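Local coordinates for uncharacterized protein MJ0100 (Methanocaldococcus jannaschii, PDB 3KPB) that probably makes homocysteine from sulfide and aspartate semialdehyde together with MJ0099, and binds S-adenosylmethionine and S-methyl-5'-thioadenosine through its C-terminal CBS domain pair, at residues A[1-6]-A[107-112]; A[34-39]-A[95-100]; A[50-55]-A[67-72]. All coordinates share one frame; numbering follows the deposited sequence.

Overall arrangement
Near the N terminus lies the short helix 3-6; after almost the whole chain has followed, contact 1 brings it against strand 105-110, in the second CBS repeat, and closes the outermost loop. Inside it, contact 2 brings strand 35-38 of the first repeat against strand 95-99 of the second. Contact 3, nested within the loop of contact 2, joins helix 50-58 to the loop at 67-72. None of the loops cross. Contacts 1 and 2 share the sheet in which strands 95-99 and 105-110 are neighbours, while contacts 2 and 3 meet through Pro97 with Val72 and through Ile37 with Met68, and both touch S-adenosylmethionine. Contacts 1 and 3 do not touch.

Contact 1 (A[1-6]-A[107-112])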
# COMPACT_ATOMS: atom_id res chain seq x y z
N THR A 1 17.85 16.26 -15.66
CA THR A 1 17.03 15.02 -15.68
C THR A 1 15.55 15.37 -15.81
O THR A 1 14.90 15.72 -14.82
CB THR A 1 17.20 14.19 -14.38
OG1 THR A 1 18.33 14.69 -13.62
CG2 THR A 1 17.40 12.71 -14.70
N LEU A 2 15.01 15.31 -17.03
CA LEU A 2 13.58 15.50 -17.21
C LEU A 2 12.85 14.17 -16.98
O LEU A 2 13.48 13.12 -16.80
CB LEU A 2 13.25 16.10 -18.58
CG LEU A 2 13.74 17.52 -18.92
CD1 LEU A 2 13.17 17.97 -20.26
CD2 LEU A 2 13.40 18.54 -17.82
N VAL A 3 11.52 14.21 -16.97
CA VAL A 3 10.69 13.02 -16.78
C VAL A 3 10.57 12.18 -18.06
O VAL A 3 10.82 10.98 -18.04
CB VAL A 3 9.28 13.37 -16.22
CG1 VAL A 3 8.31 12.21 -16.40
CG2 VAL A 3 9.38 13.74 -14.75
N LYS A 4 10.18 12.83 -19.17
CA LYS A 4 9.93 12.14 -20.46
C LYS A 4 11.14 11.30 -20.89
O LYS A 4 11.03 10.37 -21.69
CB LYS A 4 9.56 13.16 -21.56
CG LYS A 4 10.72 14.00 -22.14
CD LYS A 4 10.25 15.32 -22.77
CE LYS A 4 9.37 15.09 -24.06
NZ LYS A 4 7.96 14.62 -23.71
N ASP A 5 12.27 11.67 -20.29
CA ASP A 5 13.58 11.03 -20.45
C ASP A 5 13.69 9.67 -19.77
O ASP A 5 14.28 8.72 -20.33
CB ASP A 5 14.63 11.90 -19.76
CG ASP A 5 15.18 13.00 -20.65
OD1 ASP A 5 16.19 13.63 -20.23
OD2 ASP A 5 14.63 13.24 -21.74
N ILE A 6 13.16 9.58 -18.55
CA ILE A 6 13.40 8.42 -17.68
C ILE A 6 12.30 7.37 -17.79
O ILE A 6 12.37 6.31 -17.15
CB ILE A 6 13.60 8.83 -16.20
CG1 ILE A 6 12.25 9.21 -15.56
CG2 ILE A 6 14.62 9.97 -16.10
CD1 ILE A 6 12.22 9.03 -14.05
N GLY A 107 2.84 8.02 -19.11
CA GLY A 107 3.54 7.04 -18.28
C GLY A 107 3.27 7.26 -16.81
O GLY A 107 2.35 7.99 -16.44
N ILE A 108 4.08 6.61 -15.98
CA ILE A 108 4.02 6.81 -14.54
C ILE A 108 5.42 6.73 -13.94
O ILE A 108 6.26 5.95 -14.41
CB ILE A 108 3.05 5.81 -13.84
CG1 ILE A 108 2.91 6.14 -12.35
CG2 ILE A 108 3.50 4.36 -14.06
CD1 ILE A 108 1.57 5.78 -11.76
N VAL A 109 5.66 7.57 -12.94
CA VAL A 109 6.92 7.60 -12.21
C VAL A 109 6.69 7.20 -10.75
O VAL A 109 5.82 7.75 -10.08
CB VAL A 109 7.58 9.00 -12.29
CG1 VAL A 109 8.76 9.11 -11.34
CG2 VAL A 109 8.04 9.29 -13.71
N THR A 110 7.47 6.23 -10.28
CA THR A 110 7.37 5.80 -8.89
C THR A 110 8.58 6.24 -8.06
O THR A 110 9.60 6.67 -8.61
CB THR A 110 7.19 4.26 -8.78
OG1 THR A 110 8.40 3.60 -9.15
CG2 THR A 110 6.04 3.78 -9.68
N SER A 111 8.43 6.14 -6.74
CA SER A 111 9.48 6.46 -5.78
C SER A 111 10.59 5.41 -5.78
O SER A 111 11.64 5.61 -5.16
CB SER A 111 8.89 6.59 -4.37
OG SER A 111 8.30 5.37 -3.95
N GLU A 112 10.35 4.29 -6.46
CA GLU A 112 11.39 3.29 -6.69
C GLU A 112 12.15 3.65 -7.96
O GLU A 112 13.37 3.50 -8.02
CB GLU A 112 10.81 1.88 -6.80
CG GLU A 112 10.27 1.31 -5.48
CD GLU A 112 8.77 1.52 -5.30
OE1 GLU A 112 8.13 0.63 -4.68
OE2 GLU A 112 8.23 2.55 -5.76
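Val109 receives both Val3 and Ile6, and it meets them with the same methyl group, CG2. Val3 CG1 stands 4.0 Å from Val109 CG2, and Ile6 CD1 comes within 4.2 Å of that Val109 CG2 from a direction roughly at right angles to the first. The contact is therefore a small apolar one, and no hydrogen bond spans the two segments. Val3 CG1 takes the place opposite the backbone nitrogen (chi1 164°), which carries this branch toward the strand. Ile6 starts from a different direction: its CB does not face the strand, but the extended outer part of the side chain (chi2 154°) brings CD1 over to Val109, where Val109 CG1 also lies 4.4 Å from Ile6 CD1. The two residues sit on one turn of a short, weakly bonded helix, 3-6, in which Ile6 N donates to Val3 O at 2.8 Å. This N-terminal helix packs on the sheet formed by strands 75-76, 95-99 and 105-110, the half of the CBS pair that is distant in sequence. Val98 of the adjoining strand 95-99 touches both Val3 and Val109, whereas Val84 of helix 81-91 covers Val3 and Ile114 and Leu117 of helix 111-118 receive Ile6. Backbone bonds of Val109 with Val96 hold the strand in the sheet. One residue beyond Val109 the strand gives way to helix 111-118, with Thr110 as N-cap; the bond from Glu112 N to Thr110 OG1 is weak at 3.4 Å, and Asp113 OD2 accepts from Thr110 N. Thr110, Ser111, Glu112 and Asp113, at the strand end and helix start, bind S-methyl-5'-thioadenosine.

Contact 2 (A[34-39]-A[95-100]); sequences HLPIVD and GVPVVD. With SAM (S-adenosylmethionine), chain E.
Gly95 CA sits over one face of the His34 imidazole, displaced toward the rim: it is 3.6 Å from the ring centroid and 17° off the ring normal, a CH-pi contact. With no side chain at Gly95, the ring can come this near to the backbone. The imidazole stands nearly perpendicular to the plane through CA, CB and CG (chi2 93°), which turns a face to the glycine. Although His34 NE2 and Gly95 N are 3.3 Å apart, their angle is too poor for a hydrogen bond; NE2 instead bonds to Ser94 OG, a bond that would restrict rotation of the ring. The carbonyl of Gly95 serves the ligand, since Gly95 O accepts from the adenine amino group N6 of S-adenosylmethionine at 2.8 Å and 150°. N7 of the same adenine lies near the plane of the His34 ring, at its edge. Val96 turns away from strand 35-38 and packs on Val84 and Met88 of helix 81-91. Pro97 turns back, and its CG meets CG of Pro36 at 4.1 Å, the two saturated rings packing at an angle to each other. On its other flank Pro97 CD approaches the adenine N6 to 3.9 Å, so this one ring serves both the strand contact and the pocket wall. Val98 goes on to Val106 and Val109 in its own sheet, and Val99 reaches Leu44 in the other. Asp100 ends the strand by accepting from Tyr102 N and Arg104 N through OD1, just as Asp39 OD1 does with His41 N and Lys43 N. Two strands from separate sheets, running in roughly the same direction with His34 facing Gly95 and Pro36 facing Pro97, form the central interface of a tandem CBS pair (Bateman module), with the adenine site lodged along its side.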
# COMPACT_ATOMS: atom_id res chain seq x y z
N HIS A 34 -0.13 1.45 -8.83
CA HIS A 34 -0.69 2.71 -9.29
C HIS A 34 -1.33 2.50 -10.63
O HIS A 34 -0.67 2.04 -11.57
CB HIS A 34 0.39 3.78 -9.42
CG HIS A 34 1.14 4.01 -8.15
ND1 HIS A 34 2.32 3.36 -7.86
CD2 HIS A 34 0.88 4.81 -7.10
CE1 HIS A 34 2.76 3.76 -6.68
NE2 HIS A 34 1.90 4.64 -6.20
N LEU A 35 -2.61 2.82 -10.72
CA LEU A 35 -3.37 2.63 -11.94
C LEU A 35 -4.11 3.93 -12.28
O LEU A 35 -5.16 4.21 -11.70
CB LEU A 35 -4.34 1.46 -11.77
CG LEU A 35 -5.20 1.08 -12.97
CD1 LEU A 35 -4.32 0.62 -14.14
CD2 LEU A 35 -6.22 0.01 -12.59
N PRO A 36 -3.55 4.74 -13.19
CA PRO A 36 -4.26 5.93 -13.66
C PRO A 36 -5.55 5.53 -14.37
O PRO A 36 -5.56 4.54 -15.11
CB PRO A 36 -3.28 6.56 -14.67
CG PRO A 36 -1.94 5.99 -14.31
CD PRO A 36 -2.18 4.65 -13.71
N ILE A 37 -6.62 6.27 -14.10
CA ILE A 37 -7.91 6.01 -14.71
C ILE A 37 -8.16 7.06 -15.78
O ILE A 37 -7.99 8.26 -15.53
CB ILE A 37 -9.05 5.99 -13.66
CG1 ILE A 37 -8.74 5.00 -12.52
CG2 ILE A 37 -10.40 5.70 -14.34
CD1 ILE A 37 -8.46 3.56 -12.97
N VAL A 38 -8.53 6.61 -16.97
CA VAL A 38 -8.76 7.52 -18.09
C VAL A 38 -10.19 7.39 -18.57
O VAL A 38 -10.84 6.35 -18.37
CB VAL A 38 -7.76 7.28 -19.25
CG1 VAL A 38 -6.34 7.62 -18.81
CG2 VAL A 38 -7.86 5.84 -19.78
N ASP A 39 -10.70 8.46 -19.20
CA ASP A 39 -12.02 8.40 -19.80
C ASP A 39 -11.96 7.73 -21.17
O ASP A 39 -10.90 7.27 -21.61
CB ASP A 39 -12.71 9.77 -19.83
CG ASP A 39 -11.96 10.82 -20.64
OD1 ASP A 39 -11.21 10.48 -21.59
OD2 ASP A 39 -12.14 12.02 -20.34
N GLY A 95 3.75 7.31 -6.33
CA GLY A 95 3.60 7.21 -7.78
C GLY A 95 2.83 8.39 -8.34
O GLY A 95 1.82 8.79 -7.76
N VAL A 96 3.30 8.96 -9.44
CA VAL A 96 2.58 10.04 -10.10
C VAL A 96 2.42 9.72 -11.58
O VAL A 96 3.40 9.36 -12.24
CB VAL A 96 3.25 11.44 -9.91
CG1 VAL A 96 3.32 11.82 -8.44
CG2 VAL A 96 4.63 11.49 -10.54
N PRO A 97 1.19 9.83 -12.11
CA PRO A 97 0.99 9.72 -13.54
C PRO A 97 1.69 10.88 -14.25
O PRO A 97 1.74 12.00 -13.72
CB PRO A 97 -0.53 9.84 -13.71
CG PRO A 97 -1.09 9.53 -12.36
CD PRO A 97 -0.08 10.05 -11.39
N VAL A 98 2.23 10.59 -15.43
CA VAL A 98 2.87 11.60 -16.26
C VAL A 98 1.87 11.93 -17.37
O VAL A 98 1.37 11.03 -18.06
CB VAL A 98 4.21 11.08 -16.84
CG1 VAL A 98 4.89 12.17 -17.65
CG2 VAL A 98 5.13 10.61 -15.71
N VAL A 99 1.55 13.22 -17.50
CA VAL A 99 0.56 13.69 -18.47
C VAL A 99 1.17 14.67 -19.46
O VAL A 99 2.21 15.29 -19.18
CB VAL A 99 -0.69 14.35 -17.77
CG1 VAL A 99 -1.43 13.33 -16.91
CG2 VAL A 99 -0.31 15.58 -16.95
N ASP A 100 0.54 14.80 -20.62
CA ASP A 100 0.91 15.85 -21.57
C ASP A 100 -0.07 17.03 -21.48
O ASP A 100 -0.95 17.06 -20.61
CB ASP A 100 1.05 15.30 -23.00
CG ASP A 100 -0.26 14.78 -23.59
OD1 ASP A 100 -1.35 15.13 -23.09
OD2 ASP A 100 -0.20 14.02 -24.59
N SAM E . 1.37 5.92 -1.33
CA SAM E . 0.13 5.72 -0.58
C SAM E . -0.90 4.99 -1.44
O SAM E . -0.56 4.07 -2.20
OXT SAM E . -2.09 5.28 -1.41
CB SAM E . -0.44 7.08 -0.16
CG SAM E . -1.14 7.00 1.20
SD SAM E . -2.87 7.58 1.14
CE SAM E . -3.47 6.91 2.68
C5' SAM E . -3.81 6.56 -0.04
C4' SAM E . -4.44 7.38 -1.16
O4' SAM E . -3.42 8.06 -1.91
C3' SAM E . -5.09 6.43 -2.16
O3' SAM E . -6.50 6.47 -1.96
C2' SAM E . -4.74 7.01 -3.53
O2' SAM E . -5.95 7.27 -4.25
C1' SAM E . -4.04 8.33 -3.18
N9 SAM E . -2.99 8.59 -4.19
C8 SAM E . -1.95 7.80 -4.48
N7 SAM E . -1.22 8.36 -5.44
C5 SAM E . -1.80 9.51 -5.77
C6 SAM E . -1.50 10.51 -6.69
N6 SAM E . -0.44 10.42 -7.48
N1 SAM E . -2.31 11.58 -6.77
C2 SAM E . -3.38 11.68 -6.00
N3 SAM E . -3.69 10.75 -5.11
C4 SAM E . -2.92 9.66 -4.98

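Contact 3 (A[50-55]-A[67-72]); sequences SWDIAK and IMTRNV. With SAM (S-adenosylmethionine), chain E.
Asp52 and Ile67 meet where the helix backbone faces an aliphatic side chain: Ile67 CG1 lies 3.6 Å from Asp52 O. CG1 of Ile67 is turned opposite its backbone nitrogen (chi1 -156°), which points the chain at helix 50-58 and brings CD1 to 4.0 Å from Lys55 CB, where the two side chains run at an angle to each other. From there Lys55 bends at chi3 and chi4, and its NZ comes round toward the Asp52 carboxylate in a long salt bridge of 3.7 Å to OD1. A single water is gripped by four bonds, donating to Asp52 OD1 and Ile67 O and accepting from Lys55 NZ and Thr69 OG1, so it ties the helix to the loop where no direct hydrogen bond does. Asp52 closes the G-h-x-S/T-x-x-D sequence motif of CBS domains, and its carboxylate spans the ribose diol of S-adenosylmethionine: OD2 bonds to O2' at 2.8 Å and OD1 to O3'. The latter separation, like that of Thr69 OG1 from O2', is modelled so short that its exact length is doubtful. A further bond from Thr49 N to Asp52 OD2 steadies the carboxylate. Thr69 presents two branches to the ligand, OG1 to the ribose and CG2 to the adenine, with CG2 3.5 Å from N3. At the sulfonium end, Trp51 offers one ring face to the methyl carbon CE, which sits 4.2 Å above the plane toward the rim. At the dimer interface, Trp51 packs on Ile32 of the second subunit, and Ser50 OG is hydrogen-bonded to Ser50 OG of that subunit.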
# COMPACT_ATOMS: atom_id res chain seq x y z
N SER A 50 -3.86 -0.02 -4.40
CA SER A 50 -4.48 -1.08 -3.59
C SER A 50 -5.23 -0.53 -2.37
O SER A 50 -6.18 -1.17 -1.90
CB SER A 50 -3.48 -2.15 -3.15
OG SER A 50 -2.49 -1.60 -2.29
N TRP A 51 -4.83 0.63 -1.87
CA TRP A 51 -5.57 1.27 -0.79
C TRP A 51 -7.02 1.54 -1.20
O TRP A 51 -7.94 1.30 -0.42
CB TRP A 51 -4.90 2.56 -0.32
CG TRP A 51 -5.55 3.12 0.90
CD1 TRP A 51 -6.36 4.22 0.96
CD2 TRP A 51 -5.49 2.58 2.22
NE1 TRP A 51 -6.79 4.42 2.26
CE2 TRP A 51 -6.26 3.43 3.05
CE3 TRP A 51 -4.84 1.48 2.80
CZ2 TRP A 51 -6.40 3.21 4.43
CZ3 TRP A 51 -4.98 1.26 4.17
CH2 TRP A 51 -5.75 2.12 4.97
N ASP A 52 -7.21 2.03 -2.42
CA ASP A 52 -8.55 2.30 -2.92
C ASP A 52 -9.38 1.04 -3.15
O ASP A 52 -10.60 1.08 -3.05
CB ASP A 52 -8.49 3.11 -4.20
CG ASP A 52 -7.78 4.42 -4.00
OD1 ASP A 52 -8.20 5.20 -3.11
OD2 ASP A 52 -6.80 4.67 -4.72
N ILE A 53 -8.73 -0.08 -3.47
CA ILE A 53 -9.43 -1.37 -3.53
C ILE A 53 -10.01 -1.71 -2.16
O ILE A 53 -11.20 -2.03 -2.04
CB ILE A 53 -8.51 -2.51 -4.04
CG1 ILE A 53 -7.96 -2.20 -5.44
CG2 ILE A 53 -9.21 -3.88 -4.00
CD1 ILE A 53 -9.01 -2.00 -6.55
N ALA A 54 -9.18 -1.63 -1.12
CA ALA A 54 -9.65 -1.80 0.25
C ALA A 54 -10.77 -0.82 0.61
O ALA A 54 -11.77 -1.22 1.22
CB ALA A 54 -8.49 -1.68 1.24
N LYS A 55 -10.61 0.44 0.23
CA LYS A 55 -11.60 1.47 0.54
C LYS A 55 -12.94 1.15 -0.15
O LYS A 55 -14.01 1.29 0.47
CB LYS A 55 -11.07 2.84 0.13
CG LYS A 55 -11.57 4.01 0.96
CD LYS A 55 -10.55 5.17 0.94
CE LYS A 55 -10.28 5.68 -0.47
NZ LYS A 55 -10.00 7.15 -0.51
N ILE A 67 -14.87 5.27 -6.44
CA ILE A 67 -13.85 5.26 -5.40
C ILE A 67 -12.54 5.93 -5.81
O ILE A 67 -11.74 6.28 -4.95
CB ILE A 67 -13.56 3.80 -4.90
CG1 ILE A 67 -12.97 3.81 -3.48
CG2 ILE A 67 -12.69 3.02 -5.88
CD1 ILE A 67 -13.97 4.14 -2.38
N MET A 68 -12.32 6.12 -7.11
CA MET A 68 -11.03 6.65 -7.56
C MET A 68 -10.74 8.02 -6.96
O MET A 68 -11.66 8.80 -6.69
CB MET A 68 -10.94 6.69 -9.09
CG MET A 68 -11.96 7.62 -9.73
SD MET A 68 -11.95 7.50 -11.51
CE MET A 68 -13.05 8.85 -11.91
N THR A 69 -9.46 8.30 -6.73
CA THR A 69 -9.06 9.61 -6.25
C THR A 69 -9.09 10.56 -7.45
O THR A 69 -8.41 10.32 -8.45
CB THR A 69 -7.67 9.57 -5.60
OG1 THR A 69 -7.75 8.80 -4.39
CG2 THR A 69 -7.19 10.97 -5.26
N ARG A 70 -9.87 11.63 -7.34
CA ARG A 70 -10.11 12.51 -8.48
C ARG A 70 -9.15 13.70 -8.58
O ARG A 70 -8.94 14.22 -9.68
CB ARG A 70 -11.57 12.96 -8.50
CG ARG A 70 -12.53 11.86 -8.91
CD ARG A 70 -13.97 12.31 -8.77
NE ARG A 70 -14.91 11.20 -8.92
CZ ARG A 70 -15.65 10.98 -10.00
NH1 ARG A 70 -15.57 11.79 -11.05
NH2 ARG A 70 -16.48 9.94 -10.05
N ASN A 71 -8.58 14.11 -7.45
CA ASN A 71 -7.54 15.14 -7.46
C ASN A 71 -6.18 14.47 -7.58
O ASN A 71 -5.53 14.14 -6.58
CB ASN A 71 -7.61 16.02 -6.21
CG ASN A 71 -6.50 17.07 -6.14
OD1 ASN A 71 -5.79 17.32 -7.12
ND2 ASN A 71 -6.35 17.70 -4.98
N VAL A 72 -5.77 14.24 -8.82
CA VAL A 72 -4.55 13.49 -9.08
C VAL A 72 -3.35 14.41 -9.10
O VAL A 72 -3.33 15.43 -9.81
CB VAL A 72 -4.62 12.70 -10.41
CG1 VAL A 72 -3.46 11.70 -10.49
CG2 VAL A 72 -5.95 11.98 -10.54
N SAM E . 1.37 5.92 -1.33
CA SAM E . 0.13 5.72 -0.58
C SAM E . -0.90 4.99 -1.44
O SAM E . -0.56 4.07 -2.20
OXT SAM E . -2.09 5.28 -1.41
CB SAM E . -0.44 7.08 -0.16
CG SAM E . -1.14 7.00 1.20
SD SAM E . -2.87 7.58 1.14
CE SAM E . -3.47 6.91 2.68
C5' SAM E . -3.81 6.56 -0.04
C4' SAM E . -4.44 7.38 -1.16
O4' SAM E . -3.42 8.06 -1.91
C3' SAM E . -5.09 6.43 -2.16
O3' SAM E . -6.50 6.47 -1.96
C2' SAM E . -4.74 7.01 -3.53
O2' SAM E . -5.95 7.27 -4.25
C1' SAM E . -4.04 8.33 -3.18
N9 SAM E . -2.99 8.59 -4.19
C8 SAM E . -1.95 7.80 -4.48
N7 SAM E . -1.22 8.36 -5.44
C5 SAM E . -1.80 9.51 -5.77
C6 SAM E . -1.50 10.51 -6.69
N6 SAM E . -0.44 10.42 -7.48
N1 SAM E . -2.31 11.58 -6.77
C2 SAM E . -3.38 11.68 -6.00
N3 SAM E . -3.69 10.75 -5.11
C4 SAM E . -2.92 9.66 -4.98
O HOH W 1 -10.08 7.85 -3.39